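Transcriptional regulator (TetR/AcrR family) (Bacillus halodurans, PDB 5GPC) probably represses transcription as a TetR/AcrR-family regulator, binding operator DNA through N-terminal helix-turn-helix domains. Local coordinates at residues Tyr8-Asp13 and Ala36-Gly41; Asn49-Leu54 and Ser111-Arg116. All blocks are in the same frame, centred on the assembly; numbering follows the deposited sequence.

Contact 1: residues Tyr8-Asp13 and Ala36-Gly41; sequences YDQIID and AGVADG. With nucleotides of chain F.
Q10 lies against A36 where helix 6-22 passes the end of helix 29-36: its CB stands 4.5 Å from CB of A36, and the chain then runs out extended beyond CG. This carries OE1 across V38 at an oblique angle, 4.2 Å from V38 CG1. The same OE1 faces A36 O, another acceptor, so no hydrogen bond forms between the two segments at this point, and across the contact Q10 only packs. One residue on, I11 supplies the apolar side. With CG1 beside the backbone N (chi1 -73°), that branch meets A36 CB at 4.1 Å and lies 4.4 Å from V38 CG2, while CG2 turns to other neighbours; I43 and F47 also pack on this isoleucine.

Between A36 and V38 the chain turns at G37, whose positive phi makes it the C' residue of a Schellman motif closing helix 29-36. The chain then reaches DNA. A39 N donates to OP2 of DT7 of chain F, 3.0 Å away and nearly straight at 171°, a backbone grip on phosphate. G41 N reads the major-groove edge of DG8 of chain F through N7 at 3.3 Å, less straight at 148°, while G41 O comes within 3.6 Å of the thymine methyl C7 of DT7. This is the turn of a TetR-type helix-turn-helix, predicted for residues 28-47, packed on the first helix of its three-helix DNA-binding domain.

Contact 2: residues Asn49-Leu54 and Ser111-Arg116; sequences NKEDVL and SNTELR. With nucleotides of chain C.
L54 and L115 form the close-packed side of this contact, both buried: L54 CB lies 3.8 Å from L115 CD2. L115 has its CG anti to the backbone N (chi1 -174°), which sets its methyls against L54, and I19 and L108 add to the apolar cluster around L54. Here the helix that leads out of the DNA-binding domain meets the start of helix 114-139 in the C-terminal region, the domain junction of the TetR fold. The other side is polar and more open to solvent, with T113 exposed. The E51 carboxylate approaches the first turn of helix 114-139, with OE2 placed to accept from T113 OG1 and, weakly, from the amides E114 N (3.1 Å) and L115 N (3.4 Å); OE2 is crowded in the model, so these bonds are doubtful. E51 OE1 stands 4.1 Å from E114 OE1, the carboxylate planes 71° apart. Replacing this glutamate by an alanine is likely to leave the T113 hydroxyl and both amides without this acceptor. Away from the leucines, K50 N donates to OP2 of DT13 of chain C at 2.9 Å. K50 NZ, its chain extended, donates to OP1 of DA12 of chain C at 2.6 Å.

How the contacts relate
Contact 1 lies within the DNA-binding domain, whereas contact 2 joins that domain to the C-terminal region; their centres are about 17 Å apart. They share no helix, but helix 6-22 of contact 1 packs on helix 50-62 of contact 2, with I11 CG2 4.1 Å from V53 CG1. Each is partly buried. Across the protein segments contact 1 has no hydrogen bond and rests largely on van der Waals packing, while contact 2 adds a carboxylate at a helix start to its leucine pair, on the more exposed side. Both reach DNA, on strands F and C: backbone amides of contact 1 reach one base edge and one phosphate, while contact 2 hydrogen-bonds to phosphates, with a lysine helping.

Contact 1: residues Tyr8-Asp13 and Ala36-Gly41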
loop_
_atom_site.group_PDB
_atom_site.type_symbol
_atom_site.label_atom_id
_atom_site.label_comp_id
_atom_site.label_asym_id
_atom_site.label_seq_id
_atom_site.Cartn_x
_atom_site.Cartn_y
_atom_site.Cartn_z
ATOM N N TYR A 8 -26.447 -2.845 -0.458
ATOM C CA TYR A 8 -25.738 -2.419 -1.661
ATOM C C TYR A 8 -26.249 -1.062 -2.124
ATOM O O TYR A 8 -25.475 -0.120 -2.288
ATOM C CB TYR A 8 -25.897 -3.456 -2.777
ATOM C CG TYR A 8 -25.272 -3.075 -4.108
ATOM C CD1 TYR A 8 -25.961 -2.288 -5.026
ATOM C CD2 TYR A 8 -24.003 -3.518 -4.453
ATOM C CE1 TYR A 8 -25.397 -1.945 -6.241
ATOM C CE2 TYR A 8 -23.432 -3.180 -5.668
ATOM C CZ TYR A 8 -24.134 -2.393 -6.557
ATOM O OH TYR A 8 -23.573 -2.053 -7.767
ATOM N N ASP A 9 -27.559 -0.972 -2.338
ATOM C CA ASP A 9 -28.176 0.265 -2.795
ATOM C C ASP A 9 -27.998 1.370 -1.760
ATOM O O ASP A 9 -27.648 2.497 -2.105
ATOM C CB ASP A 9 -29.659 0.046 -3.096
ATOM C CG ASP A 9 -29.881 -0.899 -4.260
ATOM O OD1 ASP A 9 -29.451 -0.570 -5.386
ATOM O OD2 ASP A 9 -30.473 -1.979 -4.046
ATOM N N GLN A 10 -28.238 1.028 -0.496
ATOM C CA GLN A 10 -28.037 1.940 0.631
ATOM C C GLN A 10 -26.691 2.643 0.584
ATOM O O GLN A 10 -26.597 3.857 0.775
ATOM C CB GLN A 10 -28.150 1.185 1.959
ATOM C CG GLN A 10 -29.546 1.133 2.540
ATOM C CD GLN A 10 -29.670 0.088 3.634
ATOM O OE1 GLN A 10 -28.671 -0.368 4.193
ATOM N NE2 GLN A 10 -30.902 -0.257 3.981
ATOM N N ILE A 11 -25.653 1.853 0.339
ATOM C CA ILE A 11 -24.288 2.346 0.326
ATOM C C ILE A 11 -24.042 3.292 -0.852
ATOM O O ILE A 11 -23.454 4.361 -0.683
ATOM C CB ILE A 11 -23.281 1.176 0.278
ATOM C CG1 ILE A 11 -23.222 0.461 1.633
ATOM C CG2 ILE A 11 -21.898 1.671 -0.083
ATOM C CD1 ILE A 11 -22.481 -0.859 1.595
ATOM N N ILE A 12 -24.501 2.910 -2.039
ATOM C CA ILE A 12 -24.309 3.749 -3.218
ATOM C C ILE A 12 -25.076 5.066 -3.074
ATOM O O ILE A 12 -24.563 6.127 -3.429
ATOM C CB ILE A 12 -24.730 3.017 -4.514
ATOM C CG1 ILE A 12 -23.731 1.898 -4.825
ATOM C CG2 ILE A 12 -24.809 3.988 -5.686
ATOM C CD1 ILE A 12 -23.797 1.371 -6.245
ATOM N N ASP A 13 -26.288 5.001 -2.529
ATOM C CA ASP A 13 -27.063 6.207 -2.249
ATOM C C ASP A 13 -26.346 7.078 -1.222
ATOM O O ASP A 13 -26.226 8.291 -1.399
ATOM C CB ASP A 13 -28.466 5.849 -1.745
ATOM C CG ASP A 13 -29.319 7.075 -1.452
ATOM O OD1 ASP A 13 -28.787 8.206 -1.471
ATOM O OD2 ASP A 13 -30.528 6.906 -1.194
ATOM N N ALA A 36 -25.093 5.234 5.464
ATOM C CA ALA A 36 -25.773 4.032 4.993
ATOM C C ALA A 36 -26.385 3.241 6.146
ATOM O O ALA A 36 -27.163 2.314 5.928
ATOM C CB ALA A 36 -24.810 3.156 4.207
ATOM N N GLY A 37 -26.028 3.610 7.373
ATOM C CA GLY A 37 -26.553 2.944 8.551
ATOM C C GLY A 37 -25.946 1.573 8.783
ATOM O O GLY A 37 -26.540 0.730 9.455
ATOM N N VAL A 38 -24.763 1.345 8.220
ATOM C CA VAL A 38 -24.046 0.091 8.425
ATOM C C VAL A 38 -22.643 0.364 8.962
ATOM O O VAL A 38 -22.160 1.495 8.904
ATOM C CB VAL A 38 -23.951 -0.733 7.125
ATOM C CG1 VAL A 38 -25.340 -1.110 6.631
ATOM C CG2 VAL A 38 -23.194 0.040 6.057
ATOM N N ALA A 39 -21.994 -0.669 9.489
ATOM C CA ALA A 39 -20.650 -0.521 10.041
ATOM C C ALA A 39 -19.607 -0.397 8.933
ATOM O O ALA A 39 -19.823 -0.860 7.813
ATOM C CB ALA A 39 -20.321 -1.692 10.953
ATOM N N ASP A 40 -18.478 0.230 9.261
ATOM C CA ASP A 40 -17.399 0.493 8.306
ATOM C C ASP A 40 -16.983 -0.729 7.485
ATOM O O ASP A 40 -16.836 -0.646 6.265
ATOM C CB ASP A 40 -16.172 1.037 9.040
ATOM C CG ASP A 40 -16.272 2.520 9.331
ATOM O OD1 ASP A 40 -17.399 3.022 9.523
ATOM O OD2 ASP A 40 -15.214 3.183 9.368
ATOM N N GLY A 41 -16.793 -1.857 8.160
ATOM C CA GLY A 41 -16.325 -3.066 7.506
ATOM C C GLY A 41 -17.372 -3.773 6.666
ATOM O O GLY A 41 -17.058 -4.722 5.948
ATOM P P DT F 7 -23.667 -3.848 10.745
ATOM O OP1 DT F 7 -24.696 -2.967 11.340
ATOM O OP2 DT F 7 -23.044 -3.481 9.453
ATOM O "O5'" DT F 7 -22.505 -4.071 11.819
ATOM C "C5'" DT F 7 -22.817 -4.659 13.073
ATOM C "C4'" DT F 7 -21.559 -4.960 13.867
ATOM O "O4'" DT F 7 -20.776 -5.973 13.194
ATOM C "C3'" DT F 7 -20.617 -3.769 14.085
ATOM O "O3'" DT F 7 -20.443 -3.552 15.475
ATOM C "C2'" DT F 7 -19.303 -4.205 13.415
ATOM C "C1'" DT F 7 -19.425 -5.719 13.460
ATOM N N1 DT F 7 -18.589 -6.433 12.450
ATOM C C2 DT F 7 -17.610 -7.296 12.886
ATOM O O2 DT F 7 -17.385 -7.510 14.063
ATOM N N3 DT F 7 -16.899 -7.908 11.889
ATOM C C4 DT F 7 -17.066 -7.747 10.525
ATOM O O4 DT F 7 -16.375 -8.344 9.705
ATOM C C5 DT F 7 -18.110 -6.828 10.135
ATOM C C7 DT F 7 -18.382 -6.572 8.682
ATOM C C6 DT F 7 -18.814 -6.223 11.105
ATOM P P DG F 8 -20.632 -2.085 16.099
ATOM O OP1 DG F 8 -21.347 -2.240 17.386
ATOM O OP2 DG F 8 -21.193 -1.212 15.043
ATOM O "O5'" DG F 8 -19.136 -1.600 16.384
ATOM C "C5'" DG F 8 -18.266 -2.408 17.166
ATOM C "C4'" DG F 8 -16.813 -2.146 16.808
ATOM O "O4'" DG F 8 -16.438 -2.943 15.650
ATOM C "C3'" DG F 8 -16.481 -0.695 16.440
ATOM O "O3'" DG F 8 -15.222 -0.345 16.988
ATOM C "C2'" DG F 8 -16.411 -0.748 14.917
ATOM C "C1'" DG F 8 -15.768 -2.109 14.737
ATOM N N9 DG F 8 -15.893 -2.662 13.392
ATOM C C8 DG F 8 -16.599 -2.135 12.338
ATOM N N7 DG F 8 -16.514 -2.849 11.248
ATOM C C5 DG F 8 -15.695 -3.914 11.603
ATOM C C6 DG F 8 -15.246 -5.015 10.835
ATOM O O6 DG F 8 -15.490 -5.275 9.650
ATOM N N1 DG F 8 -14.430 -5.864 11.579
ATOM C C2 DG F 8 -14.092 -5.674 12.898
ATOM N N2 DG F 8 -13.294 -6.602 13.446
ATOM N N3 DG F 8 -14.507 -4.647 13.629
ATOM C C4 DG F 8 -15.302 -3.810 12.918
#

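Contact 2: residues Asn49-Leu54 and Ser111-Arg116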
loop_
_atom_site.group_PDB
_atom_site.type_symbol
_atom_site.label_atom_id
_atom_site.label_comp_id
_atom_site.label_asym_id
_atom_site.label_seq_id
_atom_site.Cartn_x
_atom_site.Cartn_y
_atom_site.Cartn_z
ATOM N N ASN A 49 -12.906 -1.910 -3.001
ATOM C CA ASN A 49 -12.304 -0.740 -2.373
ATOM C C ASN A 49 -13.324 0.339 -2.064
ATOM O O ASN A 49 -14.530 0.158 -2.254
ATOM C CB ASN A 49 -11.221 -0.130 -3.261
ATOM C CG ASN A 49 -10.371 -1.167 -3.952
ATOM O OD1 ASN A 49 -10.390 -2.339 -3.595
ATOM N ND2 ASN A 49 -9.606 -0.732 -4.947
ATOM N N LYS A 50 -12.816 1.470 -1.590
ATOM C CA LYS A 50 -13.581 2.700 -1.556
ATOM C C LYS A 50 -13.803 3.145 -2.991
ATOM O O LYS A 50 -14.843 3.708 -3.334
ATOM C CB LYS A 50 -12.846 3.780 -0.763
ATOM C CG LYS A 50 -13.528 5.143 -0.783
ATOM C CD LYS A 50 -12.699 6.173 -0.033
ATOM C CE LYS A 50 -13.460 7.471 0.187
ATOM N NZ LYS A 50 -12.591 8.512 0.812
ATOM N N GLU A 51 -12.810 2.866 -3.827
ATOM C CA GLU A 51 -12.844 3.264 -5.223
ATOM C C GLU A 51 -13.819 2.417 -6.030
ATOM O O GLU A 51 -14.359 2.873 -7.036
ATOM C CB GLU A 51 -11.448 3.172 -5.832
ATOM C CG GLU A 51 -11.237 4.103 -7.002
ATOM C CD GLU A 51 -10.313 3.513 -8.038
ATOM O OE1 GLU A 51 -10.330 2.277 -8.215
ATOM O OE2 GLU A 51 -9.569 4.282 -8.675
ATOM N N ASP A 52 -14.040 1.182 -5.593
ATOM C CA ASP A 52 -15.018 0.326 -6.252
ATOM C C ASP A 52 -16.422 0.839 -5.960
ATOM O O ASP A 52 -17.329 0.696 -6.781
ATOM C CB ASP A 52 -14.877 -1.127 -5.802
ATOM C CG ASP A 52 -15.834 -2.052 -6.528
ATOM O OD1 ASP A 52 -16.036 -1.859 -7.746
ATOM O OD2 ASP A 52 -16.387 -2.966 -5.882
ATOM N N VAL A 53 -16.596 1.433 -4.783
ATOM C CA VAL A 53 -17.846 2.099 -4.448
ATOM C C VAL A 53 -18.046 3.271 -5.399
ATOM O O VAL A 53 -19.145 3.501 -5.899
ATOM C CB VAL A 53 -17.861 2.606 -2.989
ATOM C CG1 VAL A 53 -19.156 3.355 -2.695
ATOM C CG2 VAL A 53 -17.670 1.455 -2.018
ATOM N N LEU A 54 -16.962 3.996 -5.657
ATOM C CA LEU A 54 -16.995 5.157 -6.537
ATOM C C LEU A 54 -17.140 4.775 -8.006
ATOM O O LEU A 54 -17.654 5.555 -8.806
ATOM C CB LEU A 54 -15.736 5.998 -6.339
ATOM C CG LEU A 54 -15.855 7.018 -5.211
ATOM C CD1 LEU A 54 -14.514 7.646 -4.890
ATOM C CD2 LEU A 54 -16.856 8.075 -5.621
ATOM N N SER A 111 -10.435 12.790 -10.402
ATOM C CA SER A 111 -9.808 11.477 -10.393
ATOM C C SER A 111 -8.715 11.342 -11.444
ATOM O O SER A 111 -8.633 12.121 -12.395
ATOM C CB SER A 111 -10.856 10.381 -10.595
ATOM O OG SER A 111 -11.776 10.358 -9.519
ATOM N N ASN A 112 -7.875 10.335 -11.246
ATOM C CA ASN A 112 -6.771 10.033 -12.137
ATOM C C ASN A 112 -6.526 8.536 -12.096
ATOM O O ASN A 112 -5.696 7.993 -12.825
ATOM C CB ASN A 112 -5.520 10.788 -11.717
ATOM C CG ASN A 112 -5.331 10.795 -10.217
ATOM O OD1 ASN A 112 -6.286 10.643 -9.454
ATOM N ND2 ASN A 112 -4.088 10.933 -9.787
ATOM N N THR A 113 -7.277 7.884 -11.216
ATOM C CA THR A 113 -7.145 6.462 -10.947
ATOM C C THR A 113 -7.950 5.630 -11.944
ATOM O O THR A 113 -8.139 6.043 -13.087
ATOM C CB THR A 113 -7.605 6.148 -9.519
ATOM O OG1 THR A 113 -8.920 6.681 -9.317
ATOM C CG2 THR A 113 -6.663 6.786 -8.509
ATOM N N GLU A 114 -8.424 4.463 -11.517
ATOM C CA GLU A 114 -9.210 3.606 -12.402
ATOM C C GLU A 114 -10.611 4.177 -12.596
ATOM O O GLU A 114 -11.291 3.864 -13.573
ATOM C CB GLU A 114 -9.291 2.173 -11.866
ATOM C CG GLU A 114 -10.017 1.215 -12.810
ATOM C CD GLU A 114 -10.055 -0.213 -12.309
ATOM O OE1 GLU A 114 -9.542 -0.472 -11.201
ATOM O OE2 GLU A 114 -10.600 -1.077 -13.029
ATOM N N LEU A 115 -11.042 5.017 -11.661
ATOM C CA LEU A 115 -12.311 5.712 -11.817
ATOM C C LEU A 115 -12.252 6.564 -13.081
ATOM O O LEU A 115 -13.195 6.586 -13.870
ATOM C CB LEU A 115 -12.623 6.572 -10.592
ATOM C CG LEU A 115 -14.005 7.229 -10.577
ATOM C CD1 LEU A 115 -15.093 6.197 -10.819
ATOM C CD2 LEU A 115 -14.242 7.963 -9.266
ATOM N N ARG A 116 -11.122 7.241 -13.272
ATOM C CA ARG A 116 -10.870 8.028 -14.475
ATOM C C ARG A 116 -10.982 7.161 -15.727
ATOM O O ARG A 116 -11.491 7.605 -16.757
ATOM C CB ARG A 116 -9.488 8.680 -14.403
ATOM C CG ARG A 116 -9.252 9.796 -15.409
ATOM C CD ARG A 116 -10.139 11.000 -15.132
ATOM N NE ARG A 116 -11.320 11.026 -15.990
ATOM C CZ ARG A 116 -12.215 12.008 -15.996
ATOM N NH1 ARG A 116 -12.064 13.049 -15.187
ATOM N NH2 ARG A 116 -13.261 11.952 -16.808
ATOM P P DT C 13 -9.334 1.049 0.582
ATOM O OP1 DT C 13 -8.597 0.791 -0.677
ATOM O OP2 DT C 13 -10.793 1.290 0.546
ATOM O "O5'" DT C 13 -9.065 -0.158 1.590
ATOM C "C5'" DT C 13 -7.756 -0.376 2.084
ATOM C "C4'" DT C 13 -7.781 -1.312 3.274
ATOM O "O4'" DT C 13 -8.273 -0.615 4.430
ATOM C "C3'" DT C 13 -8.684 -2.535 3.110
ATOM O "O3'" DT C 13 -7.879 -3.689 2.926
ATOM C "C2'" DT C 13 -9.502 -2.597 4.419
ATOM C "C1'" DT C 13 -8.826 -1.555 5.305
ATOM N N1 DT C 13 -9.756 -0.839 6.231
ATOM C C2 DT C 13 -9.670 -1.073 7.583
ATOM O O2 DT C 13 -8.878 -1.854 8.077
ATOM N N3 DT C 13 -10.555 -0.358 8.345
ATOM C C4 DT C 13 -11.495 0.553 7.900
ATOM O O4 DT C 13 -12.248 1.148 8.665
ATOM C C5 DT C 13 -11.528 0.757 6.472
ATOM C C7 DT C 13 -12.505 1.723 5.874
ATOM C C6 DT C 13 -10.665 0.062 5.714
ATOM P P DA C 12 -10.733 7.267 3.845
ATOM O OP1 DA C 12 -10.996 8.303 2.822
ATOM O OP2 DA C 12 -11.737 6.993 4.895
ATOM O "O5'" DA C 12 -10.406 5.889 3.103
ATOM C "C5'" DA C 12 -9.322 5.822 2.181
ATOM C "C4'" DA C 12 -8.585 4.498 2.296
ATOM O "O4'" DA C 12 -8.089 4.333 3.649
ATOM C "C3'" DA C 12 -9.423 3.261 1.995
ATOM O "O3'" DA C 12 -8.636 2.302 1.305
ATOM C "C2'" DA C 12 -9.828 2.767 3.382
ATOM C "C1'" DA C 12 -8.623 3.159 4.228
ATOM N N9 DA C 12 -8.961 3.453 5.618
ATOM C C8 DA C 12 -9.951 4.284 6.064
ATOM N N7 DA C 12 -10.027 4.364 7.371
ATOM C C5 DA C 12 -9.015 3.529 7.814
ATOM C C6 DA C 12 -8.571 3.178 9.105
ATOM N N6 DA C 12 -9.123 3.651 10.227
ATOM N N1 DA C 12 -7.535 2.319 9.197
ATOM C C2 DA C 12 -6.985 1.847 8.072
ATOM N N3 DA C 12 -7.314 2.103 6.806
ATOM C C4 DA C 12 -8.347 2.959 6.746
#